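Local coordinates for protein methyltransferase (Geobacter sulfurreducens PCA, PDB 3C3P) that probably transfers methyl groups from S-adenosyl-L-methionine to an oxygen of its substrate, at residues N138-L150 / E181-F193. Sequence-based numbering, arbitrary orientation.
Sequences NGADVLERMNRCL and EFNHHLSRRRDFF. With EDO (1,2-ethanediol), chain L.
Phe182 and His185 both hold CG opposite the backbone N (chi1 -171° and 176°), which swings their rings out from helix 181-186 against Gly139 and Ala140, in the first turn of helix 139-146. Gly139 CA sits over one face of the phenyl ring, 3.4 Å from the Phe182 centroid in a CH-pi contact; any CB on Gly139 would run into that ring. One residue on, Ala140 CB stands almost squarely above the His185 imidazole, 3.7 Å from its centroid. Water 1 ties the same ends together, donating to Asn138 OD1 and Glu181 OE1 and accepting from Ala140 N, while Asn138 OD1 also caps the helix through a weak bond from Ala140 N. Further down, Leu143 drives CD2 into the other segment, 3.6 Å from Leu186 CD1 and over one face of the Arg189 guanidinium. Asp191 fixes the rotation of that group: NE and NH2 grip one carboxylate oxygen each, side-on, with NH2 2.9 Å from Asp191 OD2, while NH1 makes a weak bond to His185 NE2. Water 2 links Arg189 NH2 to Leu143 O. A leucine in place of Arg189 would probably leave the Asp191 carboxylate without its countercharge and Leu143 O without its water link across the contact. Asn147 OD1, buried without a polar partner, lies at the edge of the Phe192 ring, 3.6 Å from CZ. Phe182 reaches Met132 and Leu204 of the central sheet and Met146 reaches Ile127 and Leu130, placing both helices, inclined at 49°, on one face of the sheet, whose strand order 3-2-1-4-5-7-6 marks the Rossmann-like fold of class I methyltransferases.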
ATOM      1  N   ASN A 138       5.940 -12.505  17.954  1.00 42.26           N
ATOM      2  CA  ASN A 138       5.484 -13.672  17.208  1.00 42.69           C
ATOM      3  C   ASN A 138       4.099 -13.242  16.719  1.00 41.67           C
ATOM      4  O   ASN A 138       3.146 -13.115  17.492  1.00 41.04           O
ATOM      5  CB  ASN A 138       5.463 -14.927  18.104  1.00 43.84           C
ATOM      6  CG  ASN A 138       4.893 -16.162  17.412  1.00 45.14           C
ATOM      7  OD1 ASN A 138       4.134 -16.058  16.461  1.00 47.42           O
ATOM      8  ND2 ASN A 138       5.221 -17.346  17.939  1.00 46.47           N
ATOM      9  N   GLY A 139       4.013 -12.951  15.426  1.00 40.66           N
ATOM     10  CA  GLY A 139       2.781 -12.462  14.832  1.00 39.54           C
ATOM     11  C   GLY A 139       1.516 -13.218  15.144  1.00 39.71           C
ATOM     12  O   GLY A 139       0.474 -12.614  15.443  1.00 37.93           O
ATOM     13  N   ALA A 140       1.614 -14.541  15.067  1.00 39.41           N
ATOM     14  CA  ALA A 140       0.454 -15.429  15.292  1.00 40.44           C
ATOM     15  C   ALA A 140      -0.065 -15.263  16.701  1.00 40.90           C
ATOM     16  O   ALA A 140      -1.262 -15.265  16.948  1.00 41.39           O
ATOM     17  CB  ALA A 140       0.810 -16.895  15.032  1.00 39.49           C
ATOM     18  N   ASP A 141       0.886 -15.074  17.598  1.00 41.97           N
ATOM     19  CA  ASP A 141       0.609 -14.890  19.025  1.00 42.38           C
ATOM     20  C   ASP A 141      -0.078 -13.546  19.242  1.00 41.31           C
ATOM     21  O   ASP A 141      -1.067 -13.452  19.947  1.00 40.47           O
ATOM     22  CB  ASP A 141       1.899 -15.001  19.855  1.00 43.59           C
ATOM     23  CG  ASP A 141       2.498 -16.416  19.848  1.00 45.30           C
ATOM     24  OD1 ASP A 141       1.822 -17.369  19.380  1.00 46.54           O
ATOM     25  OD2 ASP A 141       3.636 -16.597  20.356  1.00 46.93           O
ATOM     26  N   VAL A 142       0.432 -12.516  18.586  1.00 40.84           N
ATOM     27  CA  VAL A 142      -0.138 -11.168  18.693  1.00 40.16           C
ATOM     28  C   VAL A 142      -1.576 -11.119  18.193  1.00 40.20           C
ATOM     29  O   VAL A 142      -2.456 -10.504  18.789  1.00 38.01           O
ATOM     30  CB  VAL A 142       0.685 -10.118  17.865  1.00 40.13           C
ATOM     31  CG1 VAL A 142      -0.081  -8.807  17.710  1.00 40.52           C
ATOM     32  CG2 VAL A 142       2.076  -9.895  18.474  1.00 40.23           C
ATOM     33  N   LEU A 143      -1.801 -11.810  17.090  1.00 40.44           N
ATOM     34  CA  LEU A 143      -3.101 -11.812  16.437  1.00 41.17           C
ATOM     35  C   LEU A 143      -4.114 -12.653  17.229  1.00 41.61           C
ATOM     36  O   LEU A 143      -5.303 -12.337  17.284  1.00 41.83           O
ATOM     37  CB  LEU A 143      -2.929 -12.295  14.987  1.00 41.62           C
ATOM     38  CG  LEU A 143      -4.052 -12.004  14.001  1.00 41.69           C
ATOM     39  CD1 LEU A 143      -4.346 -10.535  14.056  1.00 41.17           C
ATOM     40  CD2 LEU A 143      -3.691 -12.455  12.561  1.00 40.96           C
ATOM     41  N   GLU A 144      -3.636 -13.699  17.889  1.00 41.94           N
ATOM     42  CA  GLU A 144      -4.538 -14.562  18.667  1.00 42.17           C
ATOM     43  C   GLU A 144      -5.080 -13.748  19.817  1.00 42.04           C
ATOM     44  O   GLU A 144      -6.222 -13.926  20.234  1.00 43.31           O
ATOM     45  CB  GLU A 144      -3.844 -15.828  19.189  1.00 42.67           C
ATOM     46  CG  GLU A 144      -4.786 -16.826  19.917  1.00 43.66           C
ATOM     47  N   ARG A 145      -4.266 -12.818  20.291  1.00 41.39           N
ATOM     48  CA  ARG A 145      -4.629 -11.944  21.418  1.00 41.58           C
ATOM     49  C   ARG A 145      -5.390 -10.690  21.016  1.00 41.83           C
ATOM     50  O   ARG A 145      -6.322 -10.267  21.702  1.00 42.00           O
ATOM     51  CB  ARG A 145      -3.370 -11.476  22.163  1.00 41.55           C
HETATM   52  N   MSE A 146      -4.982 -10.130  19.880  1.00 41.68           N
HETATM   53  CA  MSE A 146      -5.510  -8.847  19.352  1.00 41.58           C
HETATM   54  C   MSE A 146      -6.644  -8.875  18.319  1.00 41.59           C
HETATM   55  O   MSE A 146      -7.318  -7.858  18.118  1.00 40.81           O
HETATM   56  CB  MSE A 146      -4.346  -8.062  18.698  1.00 41.29           C
HETATM   57  CG  MSE A 146      -3.164  -7.710  19.622  1.00 41.13           C
HETATM   58 SE   MSE A 146      -3.644  -6.570  21.119  0.75 41.42          SE
HETATM   59  CE  MSE A 146      -4.386  -5.072  20.118  1.00 39.49           C
ATOM     60  N   ASN A 147      -6.859 -10.003  17.656  1.00 41.42           N
ATOM     61  CA  ASN A 147      -7.890 -10.029  16.614  1.00 41.51           C
ATOM     62  C   ASN A 147      -9.241  -9.511  17.125  1.00 41.14           C
ATOM     63  O   ASN A 147     -10.004  -8.886  16.375  1.00 40.83           O
ATOM     64  CB  ASN A 147      -8.073 -11.413  16.001  1.00 41.57           C
ATOM     65  CG  ASN A 147      -8.780 -11.345  14.682  1.00 41.00           C
ATOM     66  OD1 ASN A 147      -8.478 -10.490  13.858  1.00 41.11           O
ATOM     67  ND2 ASN A 147      -9.691 -12.258  14.450  1.00 40.80           N
ATOM     68  N   ARG A 148      -9.496  -9.759  18.409  1.00 41.18           N
ATOM     69  CA  ARG A 148     -10.752  -9.364  19.085  1.00 41.53           C
ATOM     70  C   ARG A 148     -10.882  -7.856  19.266  1.00 39.66           C
ATOM     71  O   ARG A 148     -11.974  -7.324  19.498  1.00 37.75           O
ATOM     72  CB  ARG A 148     -10.831  -9.955  20.496  1.00 43.82           C
ATOM     73  CG  ARG A 148     -10.816 -11.461  20.586  1.00 46.36           C
ATOM     74  CD  ARG A 148     -11.028 -11.897  22.021  1.00 48.37           C
ATOM     75  NE  ARG A 148      -9.950 -11.457  22.902  1.00 50.50           N
ATOM     76  CZ  ARG A 148      -8.831 -12.145  23.137  1.00 52.20           C
ATOM     77  NH1 ARG A 148      -8.623 -13.321  22.552  1.00 52.47           N
ATOM     78  NH2 ARG A 148      -7.908 -11.647  23.960  1.00 53.28           N
ATOM     79  N   CYS A 149      -9.735  -7.203  19.164  1.00 37.70           N
ATOM     80  CA  CYS A 149      -9.593  -5.753  19.367  1.00 36.70           C
ATOM     81  C   CYS A 149      -9.674  -4.990  18.073  1.00 34.72           C
ATOM     82  O   CYS A 149      -9.758  -3.760  18.052  1.00 32.91           O
ATOM     83  CB  CYS A 149      -8.251  -5.462  20.045  1.00 37.36           C
ATOM     84  SG  CYS A 149      -8.056  -6.291  21.663  1.00 39.01           S
ATOM     85  N   LEU A 150      -9.704  -5.746  16.991  1.00 33.15           N
ATOM     86  CA  LEU A 150      -9.728  -5.144  15.649  1.00 32.97           C
ATOM     87  C   LEU A 150     -11.112  -4.730  15.169  1.00 32.21           C
ATOM     88  O   LEU A 150     -12.112  -5.378  15.442  1.00 31.67           O
ATOM     89  CB  LEU A 150      -9.092  -6.076  14.599  1.00 32.81           C
ATOM     90  CG  LEU A 150      -7.622  -6.472  14.751  1.00 33.42           C
ATOM     91  CD1 LEU A 150      -7.233  -7.364  13.585  1.00 33.55           C
ATOM     92  CD2 LEU A 150      -6.731  -5.237  14.827  1.00 32.88           C
ATOM     93  N   GLU A 181       8.170 -16.627   9.954  1.00 39.46           N
ATOM     94  CA  GLU A 181       6.953 -17.354  10.390  1.00 38.16           C
ATOM     95  C   GLU A 181       5.599 -16.692  10.240  1.00 34.50           C
ATOM     96  O   GLU A 181       4.652 -17.331   9.782  1.00 31.65           O
ATOM     97  CB  GLU A 181       7.077 -17.904  11.831  1.00 40.03           C
ATOM     98  CG  GLU A 181       6.221 -19.154  11.985  1.00 42.42           C
ATOM     99  CD  GLU A 181       5.915 -19.523  13.413  1.00 44.68           C
ATOM    100  OE1 GLU A 181       5.229 -18.694  14.059  1.00 47.01           O
ATOM    101  OE2 GLU A 181       6.272 -20.655  13.865  1.00 44.89           O
ATOM    102  N   PHE A 182       5.508 -15.435  10.610  1.00 33.03           N
ATOM    103  CA  PHE A 182       4.202 -14.755  10.551  1.00 31.43           C
ATOM    104  C   PHE A 182       3.687 -14.706   9.121  1.00 30.30           C
ATOM    105  O   PHE A 182       2.485 -14.777   8.866  1.00 28.80           O
ATOM    106  CB  PHE A 182       4.264 -13.383  11.230  1.00 33.12           C
ATOM    107  CG  PHE A 182       2.928 -12.741  11.378  1.00 32.70           C
ATOM    108  CD1 PHE A 182       1.851 -13.475  11.848  1.00 33.55           C
ATOM    109  CD2 PHE A 182       2.769 -11.402  11.176  1.00 33.10           C
ATOM    110  CE1 PHE A 182       0.595 -12.875  12.008  1.00 33.56           C
ATOM    111  CE2 PHE A 182       1.534 -10.815  11.346  1.00 33.11           C
ATOM    112  CZ  PHE A 182       0.453 -11.557  11.758  1.00 32.61           C
ATOM    113  N   ASN A 183       4.618 -14.612   8.176  1.00 29.61           N
ATOM    114  CA  ASN A 183       4.250 -14.586   6.770  1.00 28.95           C
ATOM    115  C   ASN A 183       3.476 -15.849   6.399  1.00 27.66           C
ATOM    116  O   ASN A 183       2.456 -15.804   5.718  1.00 28.64           O
ATOM    117  CB  ASN A 183       5.488 -14.533   5.860  1.00 28.36           C
ATOM    118  CG  ASN A 183       6.327 -13.307   6.077  1.00 28.89           C
ATOM    119  OD1 ASN A 183       5.851 -12.303   6.610  1.00 29.76           O
ATOM    120  ND2 ASN A 183       7.580 -13.363   5.631  1.00 29.34           N
ATOM    121  N   HIS A 184       3.973 -16.979   6.890  1.00 27.36           N
ATOM    122  CA  HIS A 184       3.387 -18.305   6.577  1.00 28.35           C
ATOM    123  C   HIS A 184       2.062 -18.481   7.248  1.00 29.80           C
ATOM    124  O   HIS A 184       1.156 -19.098   6.698  1.00 31.36           O
ATOM    125  CB  HIS A 184       4.355 -19.418   6.907  1.00 28.24           C
ATOM    126  CG  HIS A 184       5.618 -19.324   6.121  1.00 28.23           C
ATOM    127  ND1 HIS A 184       5.885 -20.133   5.040  1.00 27.88           N
ATOM    128  CD2 HIS A 184       6.650 -18.451   6.212  1.00 28.52           C
ATOM    129  CE1 HIS A 184       7.064 -19.803   4.544  1.00 28.89           C
ATOM    130  NE2 HIS A 184       7.543 -18.776   5.223  1.00 28.51           N
ATOM    131  N   HIS A 185       1.962 -17.918   8.441  1.00 29.77           N
ATOM    132  CA  HIS A 185       0.719 -17.977   9.202  1.00 30.48           C
ATOM    133  C   HIS A 185      -0.382 -17.127   8.575  1.00 31.49           C
ATOM    134  O   HIS A 185      -1.436 -17.605   8.174  1.00 32.71           O
ATOM    135  CB  HIS A 185       0.936 -17.440  10.614  1.00 30.01           C
ATOM    136  CG  HIS A 185      -0.323 -17.384  11.435  1.00 30.55           C
ATOM    137  ND1 HIS A 185      -0.841 -18.490  12.086  1.00 30.71           N
ATOM    138  CD2 HIS A 185      -1.175 -16.362  11.689  1.00 30.53           C
ATOM    139  CE1 HIS A 185      -1.944 -18.141  12.727  1.00 32.31           C
ATOM    140  NE2 HIS A 185      -2.176 -16.860  12.493  1.00 30.39           N
ATOM    141  N   LEU A 186      -0.072 -15.859   8.431  1.00 32.52           N
ATOM    142  CA  LEU A 186      -1.071 -14.873   7.974  1.00 34.88           C
ATOM    143  C   LEU A 186      -1.576 -15.120   6.578  1.00 35.90           C
ATOM    144  O   LEU A 186      -2.756 -14.845   6.256  1.00 37.50           O
ATOM    145  CB  LEU A 186      -0.533 -13.437   8.106  1.00 34.19           C
ATOM    146  CG  LEU A 186      -1.595 -12.351   7.984  1.00 35.13           C
ATOM    147  CD1 LEU A 186      -2.617 -12.544   9.091  1.00 36.37           C
ATOM    148  CD2 LEU A 186      -0.943 -10.974   8.029  1.00 35.91           C
ATOM    149  N   SER A 187      -0.717 -15.712   5.773  1.00 36.54           N
ATOM    150  CA  SER A 187      -1.065 -15.993   4.383  0.50 37.52           C
ATOM    151  C   SER A 187      -2.113 -17.085   4.295  1.00 38.16           C
ATOM    152  O   SER A 187      -2.800 -17.237   3.268  1.00 39.10           O
ATOM    153  CB  SER A 187       0.169 -16.407   3.580  0.50 37.79           C
ATOM    154  OG  SER A 187       0.682 -17.635   4.044  0.50 39.24           O
ATOM    155  N   ARG A 188      -2.252 -17.831   5.386  1.00 38.27           N
ATOM    156  CA  ARG A 188      -3.205 -18.960   5.464  1.00 37.43           C
ATOM    157  C   ARG A 188      -4.467 -18.622   6.178  1.00 38.38           C
ATOM    158  O   ARG A 188      -5.407 -19.418   6.232  1.00 39.09           O
ATOM    159  CB  ARG A 188      -2.570 -20.160   6.117  1.00 37.03           C
ATOM    160  CG  ARG A 188      -1.693 -20.840   5.192  1.00 36.53           C
ATOM    161  CD  ARG A 188      -0.888 -21.856   5.876  1.00 35.54           C
ATOM    162  NE  ARG A 188      -0.242 -22.693   4.884  1.00 35.78           N
ATOM    163  CZ  ARG A 188       0.866 -22.361   4.250  1.00 35.78           C
ATOM    164  NH1 ARG A 188       1.422 -21.167   4.479  1.00 37.27           N
ATOM    165  NH2 ARG A 188       1.377 -23.215   3.378  1.00 34.49           N
ATOM    166  N   ARG A 189      -4.492 -17.423   6.704  1.00 38.92           N
ATOM    167  CA  ARG A 189      -5.679 -16.946   7.409  1.00 39.39           C
ATOM    168  C   ARG A 189      -6.709 -16.456   6.421  1.00 39.16           C
ATOM    169  O   ARG A 189      -6.629 -15.345   5.883  1.00 38.17           O
ATOM    170  CB  ARG A 189      -5.299 -15.947   8.453  1.00 40.62           C
ATOM    171  CG  ARG A 189      -4.685 -16.785   9.500  1.00 41.66           C
ATOM    172  CD  ARG A 189      -4.571 -16.145  10.759  1.00 42.56           C
ATOM    173  NE  ARG A 189      -5.843 -15.615  11.208  1.00 42.51           N
ATOM    174  CZ  ARG A 189      -6.071 -15.333  12.471  1.00 41.12           C
ATOM    175  NH1 ARG A 189      -5.148 -15.658  13.354  1.00 41.15           N
ATOM    176  NH2 ARG A 189      -7.221 -14.807  12.833  1.00 40.80           N
ATOM    177  N   ARG A 190      -7.722 -17.301   6.246  1.00 37.17           N
ATOM    178  CA  ARG A 190      -8.797 -17.010   5.285  0.50 37.59           C
ATOM    179  C   ARG A 190      -9.619 -15.788   5.646  1.00 36.51           C
ATOM    180  O   ARG A 190     -10.434 -15.331   4.855  1.00 37.48           O
ATOM    181  CB  ARG A 190      -9.735 -18.210   5.063  0.50 38.54           C
ATOM    182  CG  ARG A 190      -9.113 -19.381   4.301  0.50 39.18           C
ATOM    183  CD  ARG A 190     -10.232 -20.255   3.772  0.50 39.62           C
ATOM    184  NE  ARG A 190      -9.807 -21.426   3.011  0.50 40.31           N
ATOM    185  CZ  ARG A 190      -8.560 -21.876   2.915  0.50 40.67           C
ATOM    186  NH1 ARG A 190      -7.576 -21.295   3.588  0.50 40.55           N
ATOM    187  NH2 ARG A 190      -8.312 -22.958   2.180  0.50 40.89           N
ATOM    188  N   ASP A 191      -9.389 -15.279   6.843  1.00 34.77           N
ATOM    189  CA  ASP A 191     -10.091 -14.098   7.360  1.00 33.62           C
ATOM    190  C   ASP A 191      -9.355 -12.814   7.023  1.00 31.84           C
ATOM    191  O   ASP A 191      -9.858 -11.721   7.244  1.00 30.21           O
ATOM    192  CB  ASP A 191     -10.394 -14.183   8.852  1.00 34.65           C
ATOM    193  CG  ASP A 191      -9.194 -14.524   9.701  1.00 35.65           C
ATOM    194  OD1 ASP A 191      -8.220 -15.118   9.187  1.00 36.30           O
ATOM    195  OD2 ASP A 191      -9.280 -14.218  10.908  1.00 35.58           O
ATOM    196  N   PHE A 192      -8.179 -12.993   6.440  1.00 31.26           N
ATOM    197  CA  PHE A 192      -7.339 -11.879   5.963  1.00 29.23           C
ATOM    198  C   PHE A 192      -6.899 -12.010   4.519  1.00 28.66           C
ATOM    199  O   PHE A 192      -6.730 -13.104   3.988  1.00 28.67           O
ATOM    200  CB  PHE A 192      -6.059 -11.747   6.794  1.00 28.97           C
ATOM    201  CG  PHE A 192      -6.276 -11.198   8.153  1.00 28.43           C
ATOM    202  CD1 PHE A 192      -6.627 -12.025   9.204  1.00 28.24           C
ATOM    203  CD2 PHE A 192      -6.104  -9.849   8.396  1.00 28.87           C
ATOM    204  CE1 PHE A 192      -6.820 -11.521  10.469  1.00 28.72           C
ATOM    205  CE2 PHE A 192      -6.329  -9.333   9.655  1.00 29.41           C
ATOM    206  CZ  PHE A 192      -6.671 -10.189  10.704  1.00 28.90           C
ATOM    207  N   PHE A 193      -6.754 -10.849   3.883  1.00 28.60           N
ATOM    208  CA  PHE A 193      -6.192 -10.762   2.542  1.00 29.10           C
ATOM    209  C   PHE A 193      -4.793 -10.142   2.759  1.00 29.52           C
ATOM    210  O   PHE A 193      -4.648  -8.993   3.205  1.00 28.97           O
ATOM    211  CB  PHE A 193      -6.995  -9.955   1.523  1.00 29.05           C
ATOM    212  CG  PHE A 193      -6.331  -9.917   0.177  1.00 28.87           C
ATOM    213  CD1 PHE A 193      -6.601 -10.901  -0.768  1.00 29.82           C
ATOM    214  CD2 PHE A 193      -5.377  -8.932  -0.122  1.00 31.09           C
ATOM    215  CE1 PHE A 193      -5.969 -10.885  -2.011  1.00 29.62           C
ATOM    216  CE2 PHE A 193      -4.742  -8.906  -1.344  1.00 31.19           C
ATOM    217  CZ  PHE A 193      -5.026  -9.893  -2.298  1.00 29.27           C
TER
HETATM  218  C1  EDO L 218      -6.778 -14.315   1.094  1.00 42.34           C
HETATM  219  O1  EDO L 218      -8.097 -14.344   1.607  1.00 42.91           O
HETATM  220  C2  EDO L 218      -6.511 -15.235  -0.098  1.00 42.11           C
HETATM  221  O2  EDO L 218      -6.026 -14.509  -1.234  1.00 39.68           O
HETATM  222  O   HOH W   1       3.903 -15.961  13.746  1.00 46.06           O
HETATM  223  O   HOH W   2      -6.842 -14.646  15.985  1.00 58.83           O